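PDB 1V9C: precorrin-8x Methyl Mutase from Thermus thermophilus, which probably rearranges a methyl group of precorrin-8X, an isomerisation step on the biosynthetic pathway to adenosylcobalamin. Local coordinates for residues E29-R34 against I201-D206; V131-G134 against T138-L141; L155-P160 against V194-A199. All coordinates share one frame; numbering follows the deposited sequence.

Contact 1: E29-R34 against I201-D206. With SO4 (sulfate ion), chain F.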
ATOM      1  N   GLU B  29       3.914  -3.737  21.853  1.00 39.06           N
ATOM      2  CA  GLU B  29       2.999  -3.074  20.951  1.00 35.17           C
ATOM      3  C   GLU B  29       3.630  -1.913  20.205  1.00 35.65           C
ATOM      4  O   GLU B  29       3.332  -1.691  19.033  1.00 36.15           O
ATOM      5  CB  GLU B  29       1.787  -2.567  21.726  1.00 37.60           C
ATOM      6  CG  GLU B  29       0.892  -3.655  22.295  1.00 37.37           C
ATOM      7  CD  GLU B  29      -0.118  -3.103  23.294  1.00 41.04           C
ATOM      8  OE1 GLU B  29      -0.983  -3.874  23.766  1.00 45.04           O
ATOM      9  OE2 GLU B  29      -0.040  -1.897  23.611  1.00 39.77           O
ATOM     10  N   TRP B  30       4.500  -1.173  20.881  1.00 30.60           N
ATOM     11  CA  TRP B  30       5.120  -0.017  20.262  1.00 29.49           C
ATOM     12  C   TRP B  30       5.820  -0.265  18.925  1.00 28.05           C
ATOM     13  O   TRP B  30       5.537   0.427  17.963  1.00 29.18           O
ATOM     14  CB  TRP B  30       6.100   0.668  21.221  1.00 27.44           C
ATOM     15  CG  TRP B  30       6.651   1.959  20.640  1.00 26.66           C
ATOM     16  CD1 TRP B  30       7.971   2.282  20.455  1.00 25.84           C
ATOM     17  CD2 TRP B  30       5.894   3.046  20.088  1.00 22.36           C
ATOM     18  NE1 TRP B  30       8.079   3.498  19.811  1.00 28.27           N
ATOM     19  CE2 TRP B  30       6.821   3.988  19.574  1.00 24.37           C
ATOM     20  CE3 TRP B  30       4.528   3.314  19.972  1.00 23.99           C
ATOM     21  CZ2 TRP B  30       6.419   5.177  18.955  1.00 26.63           C
ATOM     22  CZ3 TRP B  30       4.126   4.508  19.349  1.00 27.46           C
ATOM     23  CH2 TRP B  30       5.071   5.420  18.849  1.00 26.76           C
ATOM     24  N   PRO B  31       6.722  -1.261  18.849  1.00 27.42           N
ATOM     25  CA  PRO B  31       7.426  -1.537  17.596  1.00 27.18           C
ATOM     26  C   PRO B  31       6.474  -1.710  16.421  1.00 28.17           C
ATOM     27  O   PRO B  31       6.832  -1.465  15.278  1.00 27.70           O
ATOM     28  CB  PRO B  31       8.200  -2.816  17.903  1.00 28.16           C
ATOM     29  CG  PRO B  31       8.408  -2.747  19.382  1.00 27.67           C
ATOM     30  CD  PRO B  31       7.058  -2.278  19.856  1.00 28.02           C
ATOM     31  N   VAL B  32       5.250  -2.135  16.706  1.00 26.04           N
ATOM     32  CA  VAL B  32       4.273  -2.321  15.645  1.00 22.09           C
ATOM     33  C   VAL B  32       3.730  -0.973  15.185  1.00 22.61           C
ATOM     34  O   VAL B  32       3.635  -0.708  13.985  1.00 22.96           O
ATOM     35  CB  VAL B  32       3.118  -3.217  16.137  1.00 23.25           C
ATOM     36  CG1 VAL B  32       1.997  -3.259  15.114  1.00 21.34           C
ATOM     37  CG2 VAL B  32       3.654  -4.616  16.419  1.00 18.93           C
ATOM     38  N   VAL B  33       3.397  -0.113  16.145  1.00 23.28           N
ATOM     39  CA  VAL B  33       2.832   1.195  15.830  1.00 19.85           C
ATOM     40  C   VAL B  33       3.851   2.091  15.148  1.00 18.06           C
ATOM     41  O   VAL B  33       3.508   2.844  14.240  1.00 20.41           O
ATOM     42  CB  VAL B  33       2.289   1.910  17.098  1.00 21.43           C
ATOM     43  CG1 VAL B  33       1.659   3.230  16.718  1.00 17.09           C
ATOM     44  CG2 VAL B  33       1.239   1.029  17.800  1.00 20.72           C
ATOM     45  N   ARG B  34       5.095   1.991  15.599  1.00 18.05           N
ATOM     46  CA  ARG B  34       6.206   2.754  15.056  1.00 17.86           C
ATOM     47  C   ARG B  34       6.345   2.423  13.573  1.00 18.80           C
ATOM     48  O   ARG B  34       6.415   3.315  12.733  1.00 22.08           O
ATOM     49  CB  ARG B  34       7.500   2.375  15.790  1.00 16.72           C
ATOM     50  CG  ARG B  34       8.736   3.126  15.321  1.00 19.16           C
ATOM     51  CD  ARG B  34      10.011   2.336  15.602  1.00 27.92           C
ATOM     52  NE  ARG B  34      10.372   2.254  17.012  1.00 28.74           N
ATOM     53  CZ  ARG B  34      10.862   1.159  17.592  1.00 37.52           C
ATOM     54  NH1 ARG B  34      11.036   0.052  16.880  1.00 35.40           N
ATOM     55  NH2 ARG B  34      11.202   1.176  18.876  1.00 37.14           N
ATOM     56  N   ILE B 201       7.225  -9.995  12.444  1.00 27.08           N
ATOM     57  CA  ILE B 201       8.297 -10.895  12.074  1.00 28.38           C
ATOM     58  C   ILE B 201       9.617 -10.493  12.725  1.00 30.70           C
ATOM     59  O   ILE B 201      10.317 -11.341  13.278  1.00 32.02           O
ATOM     60  CB  ILE B 201       8.490 -10.939  10.556  1.00 29.51           C
ATOM     61  CG1 ILE B 201       7.317 -11.683   9.910  1.00 32.96           C
ATOM     62  CG2 ILE B 201       9.815 -11.608  10.222  1.00 28.34           C
ATOM     63  CD1 ILE B 201       7.385 -11.759   8.385  1.00 34.62           C
ATOM     64  N   ARG B 202       9.955  -9.206  12.657  1.00 30.31           N
ATOM     65  CA  ARG B 202      11.204  -8.720  13.245  1.00 31.47           C
ATOM     66  C   ARG B 202      11.253  -8.948  14.759  1.00 33.38           C
ATOM     67  O   ARG B 202      12.297  -9.281  15.298  1.00 34.53           O
ATOM     68  CB  ARG B 202      11.390  -7.232  12.952  1.00 29.65           C
ATOM     69  CG  ARG B 202      12.626  -6.615  13.592  1.00 35.91           C
ATOM     70  CD  ARG B 202      13.894  -7.164  12.963  1.00 45.58           C
ATOM     71  NE  ARG B 202      15.102  -6.587  13.551  1.00 58.02           N
ATOM     72  CZ  ARG B 202      15.420  -5.294  13.521  1.00 63.06           C
ATOM     73  NH1 ARG B 202      14.624  -4.414  12.928  1.00 63.04           N
ATOM     74  NH2 ARG B 202      16.545  -4.879  14.087  1.00 66.92           N
ATOM     75  N   LEU B 203      10.126  -8.751  15.439  1.00 35.33           N
ATOM     76  CA  LEU B 203      10.065  -8.953  16.886  1.00 39.81           C
ATOM     77  C   LEU B 203      10.266 -10.430  17.178  1.00 39.08           C
ATOM     78  O   LEU B 203      10.936 -10.797  18.133  1.00 43.29           O
ATOM     79  CB  LEU B 203       8.703  -8.522  17.445  1.00 37.71           C
ATOM     80  CG  LEU B 203       8.489  -7.089  17.929  1.00 40.34           C
ATOM     81  CD1 LEU B 203       7.003  -6.851  18.177  1.00 34.53           C
ATOM     82  CD2 LEU B 203       9.290  -6.853  19.195  1.00 39.57           C
ATOM     83  N   ALA B 204       9.670 -11.271  16.345  1.00 37.23           N
ATOM     84  CA  ALA B 204       9.769 -12.705  16.512  1.00 33.83           C
ATOM     85  C   ALA B 204      11.203 -13.151  16.293  1.00 39.85           C
ATOM     86  O   ALA B 204      11.754 -13.907  17.089  1.00 43.00           O
ATOM     87  CB  ALA B 204       8.852 -13.389  15.536  1.00 29.93           C
ATOM     88  N   ALA B 205      11.802 -12.678  15.204  1.00 42.04           N
ATOM     89  CA  ALA B 205      13.180 -13.015  14.879  1.00 44.07           C
ATOM     90  C   ALA B 205      14.088 -12.658  16.056  1.00 44.96           C
ATOM     91  O   ALA B 205      15.030 -13.382  16.376  1.00 46.53           O
ATOM     92  CB  ALA B 205      13.612 -12.261  13.634  1.00 44.13           C
ATOM     93  N   ASP B 206      13.787 -11.537  16.697  1.00 45.25           N
ATOM     94  CA  ASP B 206      14.551 -11.061  17.843  1.00 49.63           C
ATOM     95  C   ASP B 206      13.990 -11.632  19.150  1.00 49.52           C
ATOM     96  O   ASP B 206      14.187 -11.072  20.231  1.00 48.02           O
ATOM     97  CB  ASP B 206      14.530  -9.527  17.876  1.00 48.57           C
ATOM     98  CG  ASP B 206      15.190  -8.911  16.646  1.00 55.71           C
ATOM     99  OD1 ASP B 206      15.698  -9.682  15.798  1.00 59.32           O
ATOM    100  OD2 ASP B 206      15.206  -7.663  16.525  1.00 54.88           O
TER
HETATM  101  S   SO4 F1004      13.482  -5.393   9.341  1.00 41.80           S
HETATM  102  O1  SO4 F1004      12.273  -5.671   8.553  1.00 42.45           O
HETATM  103  O2  SO4 F1004      14.269  -6.630   9.509  1.00 46.87           O
HETATM  104  O3  SO4 F1004      13.093  -4.863  10.658  1.00 41.37           O
HETATM  105  O4  SO4 F1004      14.299  -4.386   8.644  1.00 44.10           O
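Leu203 meets Pro31 and Val32 where two helices of the doubly wound alpha/beta fold come together: helix 190-205, close to its C-terminal end, and the first turn of helix 30-40. The two branches of Leu203 divide the work. CD2 reaches the ring of Pro31, 4.2 Å from its CG, while CD1 turns to Val32 and stands 4.4 Å from its CG2. These are loose apolar contacts between buried groups, and the backbones stay apart, with 7.9 Å between the CA atoms of Pro31 and Leu203. Proline suits the first turn of a helix, where a backbone N-H would have no helical acceptor, so its missing hydrogen costs nothing, and its ring gives leucine a compact apolar surface. Leu203 also rests on Val56 and Leu60 of helix 55-65, and Val32 on Phe51 of strand 49-51, so this pairing is one side of a wider hydrophobic layer.

Beside it, Arg202 runs with CG anti to the backbone N (chi1 177°), bends at chi2 and forms a salt bridge with Asp206. Its NH1 gives a bent hydrogen bond (2.8 Å, N-H...O angle 136°) to O3 of a sulfate, probably from the crystallisation liquor, shared with Arg35. A leucine in place of Arg202 would probably leave the Asp206 carboxylate without this charged mate and the sulfate held less firmly. The bridge joins Arg202 NE to Asp206 OD2 at 3.2 Å.

Contact 2: V131-G134 against T138-L141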
ATOM      1  N   VAL B 131      -4.523 -13.391   9.887  1.00 27.64           N
ATOM      2  CA  VAL B 131      -5.308 -12.829   8.801  1.00 28.54           C
ATOM      3  C   VAL B 131      -5.091 -11.334   8.660  1.00 28.71           C
ATOM      4  O   VAL B 131      -5.219 -10.588   9.625  1.00 28.62           O
ATOM      5  CB  VAL B 131      -6.807 -13.094   9.009  1.00 28.91           C
ATOM      6  CG1 VAL B 131      -7.585 -12.602   7.799  1.00 29.37           C
ATOM      7  CG2 VAL B 131      -7.043 -14.592   9.217  1.00 29.18           C
ATOM      8  N   GLY B 132      -4.756 -10.907   7.447  1.00 26.70           N
ATOM      9  CA  GLY B 132      -4.506  -9.502   7.196  1.00 22.54           C
ATOM     10  C   GLY B 132      -5.527  -8.890   6.266  1.00 23.13           C
ATOM     11  O   GLY B 132      -5.617  -9.255   5.091  1.00 23.14           O
ATOM     12  N   VAL B 133      -6.301  -7.951   6.793  1.00 17.93           N
ATOM     13  CA  VAL B 133      -7.315  -7.276   5.994  1.00 20.66           C
ATOM     14  C   VAL B 133      -7.022  -5.776   5.934  1.00 21.83           C
ATOM     15  O   VAL B 133      -6.985  -5.098   6.959  1.00 20.29           O
ATOM     16  CB  VAL B 133      -8.735  -7.508   6.585  1.00 22.85           C
ATOM     17  CG1 VAL B 133      -9.795  -6.898   5.677  1.00 22.19           C
ATOM     18  CG2 VAL B 133      -8.980  -9.000   6.758  1.00 28.34           C
ATOM     19  N   GLY B 134      -6.799  -5.267   4.729  1.00 23.05           N
ATOM     20  CA  GLY B 134      -6.531  -3.854   4.580  1.00 23.35           C
ATOM     21  C   GLY B 134      -7.362  -3.279   3.454  1.00 25.33           C
ATOM     22  O   GLY B 134      -7.197  -2.112   3.093  1.00 29.13           O
ATOM     23  N   THR B 138     -16.274  -6.226   3.888  1.00 37.28           N
ATOM     24  CA  THR B 138     -17.235  -7.320   3.850  1.00 41.25           C
ATOM     25  C   THR B 138     -16.504  -8.635   4.104  1.00 41.56           C
ATOM     26  O   THR B 138     -17.098  -9.623   4.530  1.00 43.50           O
ATOM     27  CB  THR B 138     -17.971  -7.396   2.487  1.00 39.85           C
ATOM     28  OG1 THR B 138     -17.057  -7.805   1.469  1.00 47.40           O
ATOM     29  CG2 THR B 138     -18.554  -6.042   2.114  1.00 41.42           C
ATOM     30  N   PHE B 139     -15.205  -8.645   3.839  1.00 39.07           N
ATOM     31  CA  PHE B 139     -14.429  -9.846   4.079  1.00 40.02           C
ATOM     32  C   PHE B 139     -14.271 -10.018   5.593  1.00 37.18           C
ATOM     33  O   PHE B 139     -14.418 -11.113   6.123  1.00 37.75           O
ATOM     34  CB  PHE B 139     -13.051  -9.736   3.421  1.00 41.07           C
ATOM     35  CG  PHE B 139     -12.140 -10.891   3.733  1.00 39.96           C
ATOM     36  CD1 PHE B 139     -12.388 -12.151   3.205  1.00 35.11           C
ATOM     37  CD2 PHE B 139     -11.045 -10.720   4.574  1.00 39.30           C
ATOM     38  CE1 PHE B 139     -11.561 -13.229   3.508  1.00 37.72           C
ATOM     39  CE2 PHE B 139     -10.207 -11.797   4.886  1.00 41.94           C
ATOM     40  CZ  PHE B 139     -10.465 -13.053   4.352  1.00 36.26           C
ATOM     41  N   LEU B 140     -13.982  -8.920   6.278  1.00 34.15           N
ATOM     42  CA  LEU B 140     -13.791  -8.938   7.727  1.00 34.74           C
ATOM     43  C   LEU B 140     -15.094  -9.289   8.452  1.00 35.49           C
ATOM     44  O   LEU B 140     -15.077  -9.861   9.537  1.00 30.75           O
ATOM     45  CB  LEU B 140     -13.280  -7.577   8.202  1.00 29.64           C
ATOM     46  CG  LEU B 140     -12.911  -7.495   9.682  1.00 30.37           C
ATOM     47  CD1 LEU B 140     -11.868  -8.565  10.013  1.00 32.31           C
ATOM     48  CD2 LEU B 140     -12.369  -6.108   9.984  1.00 27.73           C
ATOM     49  N   LEU B 141     -16.219  -8.930   7.844  1.00 38.13           N
ATOM     50  CA  LEU B 141     -17.522  -9.238   8.415  1.00 39.42           C
ATOM     51  C   LEU B 141     -17.822 -10.721   8.226  1.00 40.07           C
ATOM     52  O   LEU B 141     -18.286 -11.382   9.147  1.00 43.78           O
ATOM     53  CB  LEU B 141     -18.607  -8.405   7.742  1.00 37.17           C
ATOM     54  CG  LEU B 141     -18.706  -6.978   8.253  1.00 34.79           C
ATOM     55  CD1 LEU B 141     -19.776  -6.244   7.472  1.00 40.24           C
ATOM     56  CD2 LEU B 141     -19.029  -6.986   9.739  1.00 33.28           C
TER
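The beta-alpha-beta unit made of strand 130-133, helix 137-147 and strand 155-158 begins here: the chain leaves the parallel part of the sheet at Gly134 and at once enters the helix that packs back on the strand it has just left. Val131 and Val133, two residues apart and so on the same face of the strand, both point toward the helix; Val133 meets Phe139 and Leu140, Val131 only Phe139.

Val133 carries most of the contact. Its CG2 lies in the plane of the Phe139 ring, against the edge formed by CD2 and CE2, and is 3.5 Å from CD2. The ring therefore presents its rim rather than a face to the strand. Val131 adds a second methyl near the same plane, its CG1 being 4.0 Å from Phe139 CE2. The phenylalanine extends away from the helix, its CG turned from the backbone N (chi1 175°), far enough to span both valines. Beta-branched valine suits an extended strand, and its short branches put methyls against the ring edge at little conformational cost. Elsewhere Phe139 packs on Ala113, Ala116 and Val117 of helix 112-122, while Leu140 reaches Ala169 and Leu173 of helix 166-174.

Leu140 touches the strand through the root of its side chain. The second branch of Val133 meets it there, CG1 standing 4.4 Å from Leu140 CB and 4.2 Å from Phe139 CD2.

Contact 3: L155-P160 against V194-A199. With SO4 (sulfate ion), chain E.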
ATOM      1  N   LEU B 155      -4.408 -14.798  14.788  1.00 32.66           N
ATOM      2  CA  LEU B 155      -4.499 -13.343  14.947  1.00 32.21           C
ATOM      3  C   LEU B 155      -5.134 -12.673  13.740  1.00 31.65           C
ATOM      4  O   LEU B 155      -4.944 -13.110  12.611  1.00 32.65           O
ATOM      5  CB  LEU B 155      -3.104 -12.743  15.177  1.00 30.83           C
ATOM      6  CG  LEU B 155      -2.974 -11.213  15.063  1.00 31.23           C
ATOM      7  CD1 LEU B 155      -3.740 -10.492  16.193  1.00 20.31           C
ATOM      8  CD2 LEU B 155      -1.497 -10.857  15.119  1.00 26.16           C
ATOM      9  N   VAL B 156      -5.870 -11.596  13.980  1.00 31.67           N
ATOM     10  CA  VAL B 156      -6.530 -10.881  12.896  1.00 30.29           C
ATOM     11  C   VAL B 156      -6.196  -9.390  12.889  1.00 33.24           C
ATOM     12  O   VAL B 156      -6.443  -8.681  13.861  1.00 29.08           O
ATOM     13  CB  VAL B 156      -8.076 -11.031  12.974  1.00 31.71           C
ATOM     14  CG1 VAL B 156      -8.740 -10.227  11.855  1.00 23.83           C
ATOM     15  CG2 VAL B 156      -8.458 -12.487  12.867  1.00 26.22           C
ATOM     16  N   LEU B 157      -5.632  -8.926  11.780  1.00 31.96           N
ATOM     17  CA  LEU B 157      -5.283  -7.521  11.624  1.00 32.49           C
ATOM     18  C   LEU B 157      -6.437  -6.861  10.854  1.00 31.42           C
ATOM     19  O   LEU B 157      -6.574  -7.028   9.639  1.00 28.78           O
ATOM     20  CB  LEU B 157      -3.966  -7.393  10.848  1.00 35.33           C
ATOM     21  CG  LEU B 157      -2.737  -8.093  11.434  1.00 33.32           C
ATOM     22  CD1 LEU B 157      -1.547  -7.882  10.520  1.00 39.37           C
ATOM     23  CD2 LEU B 157      -2.445  -7.556  12.818  1.00 38.16           C
ATOM     24  N   GLY B 158      -7.284  -6.135  11.574  1.00 28.94           N
ATOM     25  CA  GLY B 158      -8.418  -5.500  10.936  1.00 25.29           C
ATOM     26  C   GLY B 158      -8.121  -4.058  10.598  1.00 27.69           C
ATOM     27  O   GLY B 158      -8.387  -3.156  11.399  1.00 22.43           O
ATOM     28  N   MET B 159      -7.562  -3.846   9.410  1.00 27.80           N
ATOM     29  CA  MET B 159      -7.204  -2.513   8.958  1.00 23.60           C
ATOM     30  C   MET B 159      -7.751  -2.124   7.584  1.00 24.11           C
ATOM     31  O   MET B 159      -7.010  -1.633   6.727  1.00 30.15           O
ATOM     32  CB  MET B 159      -5.685  -2.375   8.980  1.00 23.88           C
ATOM     33  CG  MET B 159      -5.073  -2.772  10.317  1.00 25.90           C
ATOM     34  SD  MET B 159      -3.234  -2.876  10.295  1.00 27.63           S
ATOM     35  CE  MET B 159      -2.928  -3.466  11.897  1.00 27.50           C
ATOM     36  N   PRO B 160      -9.052  -2.362   7.336  1.00 22.37           N
ATOM     37  CA  PRO B 160      -9.605  -1.979   6.029  1.00 21.88           C
ATOM     38  C   PRO B 160      -9.642  -0.435   6.011  1.00 25.53           C
ATOM     39  O   PRO B 160      -9.740   0.199   7.064  1.00 23.14           O
ATOM     40  CB  PRO B 160     -11.028  -2.550   6.051  1.00 24.14           C
ATOM     41  CG  PRO B 160     -11.038  -3.534   7.173  1.00 20.55           C
ATOM     42  CD  PRO B 160     -10.089  -2.958   8.189  1.00 24.07           C
ATOM     43  N   VAL B 194       0.984  -4.714   5.899  1.00 18.28           N
ATOM     44  CA  VAL B 194       2.359  -5.125   5.600  1.00 17.69           C
ATOM     45  C   VAL B 194       3.325  -4.656   6.714  1.00 17.32           C
ATOM     46  O   VAL B 194       4.098  -5.443   7.257  1.00 21.33           O
ATOM     47  CB  VAL B 194       2.821  -4.554   4.222  1.00 19.28           C
ATOM     48  CG1 VAL B 194       4.308  -4.815   4.012  1.00 17.85           C
ATOM     49  CG2 VAL B 194       1.998  -5.180   3.083  1.00 16.08           C
ATOM     50  N   ALA B 195       3.257  -3.377   7.067  1.00 19.97           N
ATOM     51  CA  ALA B 195       4.143  -2.822   8.101  1.00 20.91           C
ATOM     52  C   ALA B 195       3.988  -3.528   9.446  1.00 17.51           C
ATOM     53  O   ALA B 195       4.978  -3.808  10.127  1.00 18.51           O
ATOM     54  CB  ALA B 195       3.889  -1.315   8.257  1.00 18.04           C
ATOM     55  N   ALA B 196       2.745  -3.799   9.828  1.00 18.26           N
ATOM     56  CA  ALA B 196       2.452  -4.494  11.077  1.00 20.27           C
ATOM     57  C   ALA B 196       3.007  -5.934  11.024  1.00 23.34           C
ATOM     58  O   ALA B 196       3.579  -6.423  11.997  1.00 24.47           O
ATOM     59  CB  ALA B 196       0.929  -4.517  11.328  1.00 20.95           C
ATOM     60  N   LEU B 197       2.833  -6.611   9.890  1.00 19.85           N
ATOM     61  CA  LEU B 197       3.359  -7.968   9.749  1.00 21.42           C
ATOM     62  C   LEU B 197       4.889  -7.917   9.800  1.00 24.31           C
ATOM     63  O   LEU B 197       5.503  -8.686  10.524  1.00 20.47           O
ATOM     64  CB  LEU B 197       2.883  -8.610   8.433  1.00 19.51           C
ATOM     65  CG  LEU B 197       1.403  -9.026   8.466  1.00 23.18           C
ATOM     66  CD1 LEU B 197       0.853  -9.369   7.090  1.00 22.07           C
ATOM     67  CD2 LEU B 197       1.298 -10.230   9.387  1.00 25.84           C
ATOM     68  N   HIS B 198       5.510  -7.005   9.050  1.00 22.07           N
ATOM     69  CA  HIS B 198       6.959  -6.922   9.100  1.00 20.85           C
ATOM     70  C   HIS B 198       7.427  -6.676  10.529  1.00 20.04           C
ATOM     71  O   HIS B 198       8.423  -7.239  10.963  1.00 20.01           O
ATOM     72  CB  HIS B 198       7.468  -5.834   8.159  1.00 23.71           C
ATOM     73  CG  HIS B 198       7.511  -6.261   6.723  1.00 25.30           C
ATOM     74  ND1 HIS B 198       7.398  -5.375   5.674  1.00 22.03           N
ATOM     75  CD2 HIS B 198       7.648  -7.487   6.163  1.00 23.38           C
ATOM     76  CE1 HIS B 198       7.457  -6.031   4.531  1.00 22.54           C
ATOM     77  NE2 HIS B 198       7.606  -7.316   4.799  1.00 30.66           N
ATOM     78  N   ALA B 199       6.684  -5.868  11.276  1.00 20.53           N
ATOM     79  CA  ALA B 199       7.064  -5.590  12.654  1.00 22.72           C
ATOM     80  C   ALA B 199       6.952  -6.856  13.485  1.00 23.69           C
ATOM     81  O   ALA B 199       7.791  -7.111  14.339  1.00 29.73           O
ATOM     82  CB  ALA B 199       6.180  -4.503  13.242  1.00 18.05           C
TER
HETATM   83  S   SO4 E1003       7.888  -1.734   5.917  1.00 47.82           S
HETATM   84  O1  SO4 E1003       7.066  -2.472   4.939  1.00 53.58           O
HETATM   85  O2  SO4 E1003       9.247  -2.293   5.973  1.00 47.68           O
HETATM   86  O3  SO4 E1003       7.275  -1.862   7.245  1.00 56.74           O
HETATM   87  O4  SO4 E1003       7.954  -0.315   5.522  1.00 49.60           O
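Strand 155-158 and helix 190-205 face each other with their backbones nearest at Leu157 and Ala196, whose CA atoms are 8.3 Å apart, a gap bridged by side chains alone. Leu157 spans most of it. Its CG lies anti to the carbonyl carbon (chi1 -58°) and the chain then continues extended, which carries CD1 to the helix. There CD1 touches Leu197, 3.8 Å from CG and 3.9 Å from CD2, and also comes to 4.3 Å from the CB of Ala196. Leu197 starts off to one side of the strand, but its branched end swings round to receive the methyl.

Met159, in the loop just past the strand, adds a second support. Its unbranched chain is extended beyond CG, and its terminal CE lies 4.0 Å from Ala196 CB. Alanine fits this position because its single methyl can accept two long side chains, one from the strand and one from the loop, without pushing the helix outward. A flexible methionine likewise suits the reach from a loop that no longer follows the strand.

On another side of the helix, His198 ND1 donates a hydrogen bond of 3.0 Å to a sulfate O1 that lies in the plane of the ring, at its edge. Arg35 of helix 30-40 binds the same anion, and His198 NE2 is hydrogen-bonded to the backbone N of Asn81.

The contact lies almost at the centre of the chain and is helix-on-sheet packing of the doubly wound alpha/beta fold, with helix 190-205 covering the face of the sheet away from helix 137-147. Strand 155-158 runs between strands 130-133 and 180-183; Ile181 of the latter touches both Leu157 and Met159, while helix 30-40 packs on Ala195 and Ala199.

From the N terminus, the chain opens contact 1 with helix 30-40 and closes it some 170 residues later near the end of helix 190-205, so contacts 2 and 3 are both nested inside that loop. Contact 2 closes almost at once, within one beta-alpha-beta unit; contact 3 opens after it, in series, and closes when helix 190-205 returns to the sheet. Contacts 2 and 3 meet through neighbouring parallel strands and lie on opposite faces of the sheet. Contacts 1 and 3 share helix 190-205 and touch through Ala199, while Arg35 joins both sulfates. Contacts 1 and 2, with centres about 22 Å apart, do not touch.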